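Local structure of putative mandelate racemase/muconate lactonizing enzyme (Bordetella bronchiseptica, 3DDM) at residues F174-G179 with T200-D205. The protein is a putative member of the mandelate racemase/muconate lactonizing enzyme family, with an enolase-type N-terminal domain and a TIM-barrel C-terminal domain. The protein carries 1 engineered substitution. Residues are numbered along the deposited sequence; the frame is centred on the assembly and turned at random.
Sequences FKLKVG and TPLMAD
Two neighbouring parallel strands of the TIM barrel, 174-177 and 202-205, pair side by side, linked by helix 182-196 in a beta-alpha-beta crossover. The backbone ladder runs from Phe174 N, bonded to Pro201 O, through Met203 N to Phe174 O (2.8 Å) and Leu176 N to Met203 O, to Asp205 N on Leu176 O (2.8 Å). Val178 N, just past its strand, donates to Asp205 O. Leu176 N reaches Met203 O with a nearly straight N-H (174°), yet from above the carbonyl plane.

Phe174, Leu176, Leu202 and Ala204 face the surrounding helices, where apolar side chains suit the buried layer: Phe174 touches Leu196 and Leu176 touches Val192. Leu202, its CG anti to the backbone N (chi1 -176°), swings CD1 to within 3.8 Å of Leu176 CD1. The edge of the Phe174 ring meets Thr200 CG2 in the ring plane, CE2 to CG2 being 3.8 Å.

Lys175, Met203, Lys177 and Asp205 lie on the inner face of the barrel. The aliphatic part of Lys175 crosses Met203 at about a right angle, CG lying 3.7 Å from CB, and its CD then rests 3.9 Å from Asp205 CB; its buried ammonium goes on to a salt bridge with Glu231 and a hydrogen bond with Tyr150. Lys177 runs alongside Asp205, its chain bent at chi2 and chi3, and NZ bonds the anti lone pair of OD2 at 2.8 Å and also hydrogen-bonds Asn207 OD1. Long lysine chains suit the inside of the barrel, since they can reach carboxylates on the neighbouring strands, Asp205 and Glu231. This Lys-X-Lys pattern, facing carboxylates on the next two strands, is consistent with the active-site end of the barrel in the enolase superfamily.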
ATOM      1  N   PHE A 174      27.594  -5.540 -15.870  1.00 44.01           N
ATOM      2  CA  PHE A 174      27.389  -5.502 -14.423  1.00 44.25           C
ATOM      3  C   PHE A 174      26.766  -4.205 -13.904  1.00 45.16           C
ATOM      4  O   PHE A 174      26.948  -3.138 -14.493  1.00 44.17           O
ATOM      5  CB  PHE A 174      28.741  -5.725 -13.730  1.00 42.25           C
ATOM      6  CG  PHE A 174      29.525  -6.874 -14.301  1.00 40.35           C
ATOM      7  CD1 PHE A 174      29.406  -8.155 -13.764  1.00 40.22           C
ATOM      8  CD2 PHE A 174      30.306  -6.696 -15.439  1.00 38.05           C
ATOM      9  CE1 PHE A 174      30.050  -9.245 -14.359  1.00 39.28           C
ATOM     10  CE2 PHE A 174      30.950  -7.779 -16.043  1.00 38.80           C
ATOM     11  CZ  PHE A 174      30.822  -9.055 -15.506  1.00 37.19           C
ATOM     12  N   LYS A 175      26.019  -4.318 -12.803  1.00 45.45           N
ATOM     13  CA  LYS A 175      25.399  -3.166 -12.162  1.00 45.93           C
ATOM     14  C   LYS A 175      25.792  -3.144 -10.689  1.00 47.43           C
ATOM     15  O   LYS A 175      25.591  -4.123  -9.973  1.00 46.17           O
ATOM     16  CB  LYS A 175      23.872  -3.201 -12.285  1.00 45.55           C
ATOM     17  CG  LYS A 175      23.200  -1.922 -11.747  1.00 45.21           C
ATOM     18  CD  LYS A 175      21.721  -1.796 -12.129  1.00 43.59           C
ATOM     19  CE  LYS A 175      20.851  -2.799 -11.406  1.00 44.01           C
ATOM     20  NZ  LYS A 175      19.427  -2.716 -11.826  1.00 44.02           N
ATOM     21  N   LEU A 176      26.356  -2.016 -10.257  1.00 49.41           N
ATOM     22  CA  LEU A 176      26.799  -1.809  -8.880  1.00 51.67           C
ATOM     23  C   LEU A 176      25.776  -1.056  -8.033  1.00 52.32           C
ATOM     24  O   LEU A 176      25.024  -0.224  -8.541  1.00 52.14           O
ATOM     25  CB  LEU A 176      28.100  -1.005  -8.863  1.00 54.58           C
ATOM     26  CG  LEU A 176      29.447  -1.672  -9.145  1.00 58.29           C
ATOM     27  CD1 LEU A 176      29.307  -2.789 -10.180  1.00 60.18           C
ATOM     28  CD2 LEU A 176      30.422  -0.601  -9.611  1.00 56.94           C
ATOM     29  N   LYS A 177      25.765  -1.354  -6.738  1.00 52.83           N
ATOM     30  CA  LYS A 177      24.874  -0.688  -5.797  1.00 53.02           C
ATOM     31  C   LYS A 177      25.674   0.477  -5.232  1.00 53.76           C
ATOM     32  O   LYS A 177      26.833   0.318  -4.861  1.00 55.47           O
ATOM     33  CB  LYS A 177      24.489  -1.616  -4.634  1.00 52.43           C
ATOM     34  CG  LYS A 177      23.817  -2.936  -5.005  1.00 52.87           C
ATOM     35  CD  LYS A 177      22.312  -2.921  -4.763  1.00 52.15           C
ATOM     36  CE  LYS A 177      21.535  -2.526  -6.024  1.00 54.03           C
ATOM     37  NZ  LYS A 177      20.046  -2.512  -5.812  1.00 53.25           N
ATOM     38  N   VAL A 178      25.061   1.649  -5.173  1.00 55.51           N
ATOM     39  CA  VAL A 178      25.717   2.825  -4.626  1.00 56.65           C
ATOM     40  C   VAL A 178      24.688   3.561  -3.787  1.00 57.79           C
ATOM     41  O   VAL A 178      23.516   3.185  -3.774  1.00 57.94           O
ATOM     42  CB  VAL A 178      26.218   3.760  -5.741  1.00 56.42           C
ATOM     43  CG1 VAL A 178      27.227   3.036  -6.603  1.00 56.83           C
ATOM     44  CG2 VAL A 178      25.050   4.235  -6.590  1.00 57.40           C
ATOM     45  N   GLY A 179      25.119   4.597  -3.079  1.00 59.58           N
ATOM     46  CA  GLY A 179      24.179   5.359  -2.279  1.00 62.38           C
ATOM     47  C   GLY A 179      24.474   5.379  -0.798  1.00 63.46           C
ATOM     48  O   GLY A 179      23.936   6.212  -0.072  1.00 63.53           O
ATOM     49  N   THR A 200      33.145  -3.267 -21.759  1.00 53.12           N
ATOM     50  CA  THR A 200      32.136  -3.892 -20.908  1.00 51.52           C
ATOM     51  C   THR A 200      31.140  -2.900 -20.306  1.00 49.77           C
ATOM     52  O   THR A 200      31.527  -1.927 -19.654  1.00 49.88           O
ATOM     53  CB  THR A 200      32.806  -4.681 -19.750  1.00 53.58           C
ATOM     54  OG1 THR A 200      33.733  -5.632 -20.292  1.00 53.80           O
ATOM     55  CG2 THR A 200      31.755  -5.418 -18.920  1.00 52.46           C
ATOM     56  N   PRO A 201      29.836  -3.140 -20.521  1.00 46.78           N
ATOM     57  CA  PRO A 201      28.747  -2.301 -20.016  1.00 45.63           C
ATOM     58  C   PRO A 201      28.718  -2.264 -18.487  1.00 45.81           C
ATOM     59  O   PRO A 201      28.656  -3.305 -17.840  1.00 46.74           O
ATOM     60  CB  PRO A 201      27.503  -2.981 -20.580  1.00 45.44           C
ATOM     61  CG  PRO A 201      27.995  -3.613 -21.821  1.00 45.02           C
ATOM     62  CD  PRO A 201      29.306  -4.195 -21.397  1.00 45.02           C
ATOM     63  N   LEU A 202      28.762  -1.066 -17.911  1.00 46.03           N
ATOM     64  CA  LEU A 202      28.727  -0.915 -16.460  1.00 44.42           C
ATOM     65  C   LEU A 202      27.593   0.033 -16.059  1.00 44.43           C
ATOM     66  O   LEU A 202      27.423   1.105 -16.644  1.00 43.00           O
ATOM     67  CB  LEU A 202      30.073  -0.388 -15.940  1.00 43.92           C
ATOM     68  CG  LEU A 202      30.215  -0.262 -14.416  1.00 45.33           C
ATOM     69  CD1 LEU A 202      29.919  -1.596 -13.762  1.00 46.57           C
ATOM     70  CD2 LEU A 202      31.617   0.194 -14.055  1.00 45.76           C
ATOM     71  N   MET A 203      26.814  -0.375 -15.061  1.00 43.46           N
ATOM     72  CA  MET A 203      25.690   0.420 -14.584  1.00 41.93           C
ATOM     73  C   MET A 203      25.809   0.677 -13.076  1.00 42.72           C
ATOM     74  O   MET A 203      26.681   0.114 -12.417  1.00 43.33           O
ATOM     75  CB  MET A 203      24.372  -0.306 -14.898  1.00 39.47           C
ATOM     76  CG  MET A 203      24.140  -0.586 -16.383  1.00 38.53           C
ATOM     77  SD  MET A 203      25.167  -1.918 -17.121  1.00 34.39           S
ATOM     78  CE  MET A 203      23.924  -2.985 -17.647  1.00 34.83           C
ATOM     79  N   ALA A 204      24.938   1.536 -12.546  1.00 42.92           N
ATOM     80  CA  ALA A 204      24.932   1.868 -11.121  1.00 43.35           C
ATOM     81  C   ALA A 204      23.508   2.147 -10.647  1.00 43.63           C
ATOM     82  O   ALA A 204      22.747   2.855 -11.308  1.00 42.30           O
ATOM     83  CB  ALA A 204      25.818   3.076 -10.855  1.00 43.12           C
ATOM     84  N   ASP A 205      23.160   1.587  -9.490  1.00 44.79           N
ATOM     85  CA  ASP A 205      21.828   1.738  -8.916  1.00 45.28           C
ATOM     86  C   ASP A 205      21.915   2.342  -7.516  1.00 45.19           C
ATOM     87  O   ASP A 205      22.541   1.772  -6.629  1.00 44.66           O
ATOM     88  CB  ASP A 205      21.152   0.366  -8.881  1.00 48.67           C
ATOM     89  CG  ASP A 205      19.723   0.424  -8.397  1.00 53.25           C
ATOM     90  OD1 ASP A 205      19.008   1.369  -8.780  1.00 57.76           O
ATOM     91  OD2 ASP A 205      19.303  -0.485  -7.645  1.00 56.50           O
TER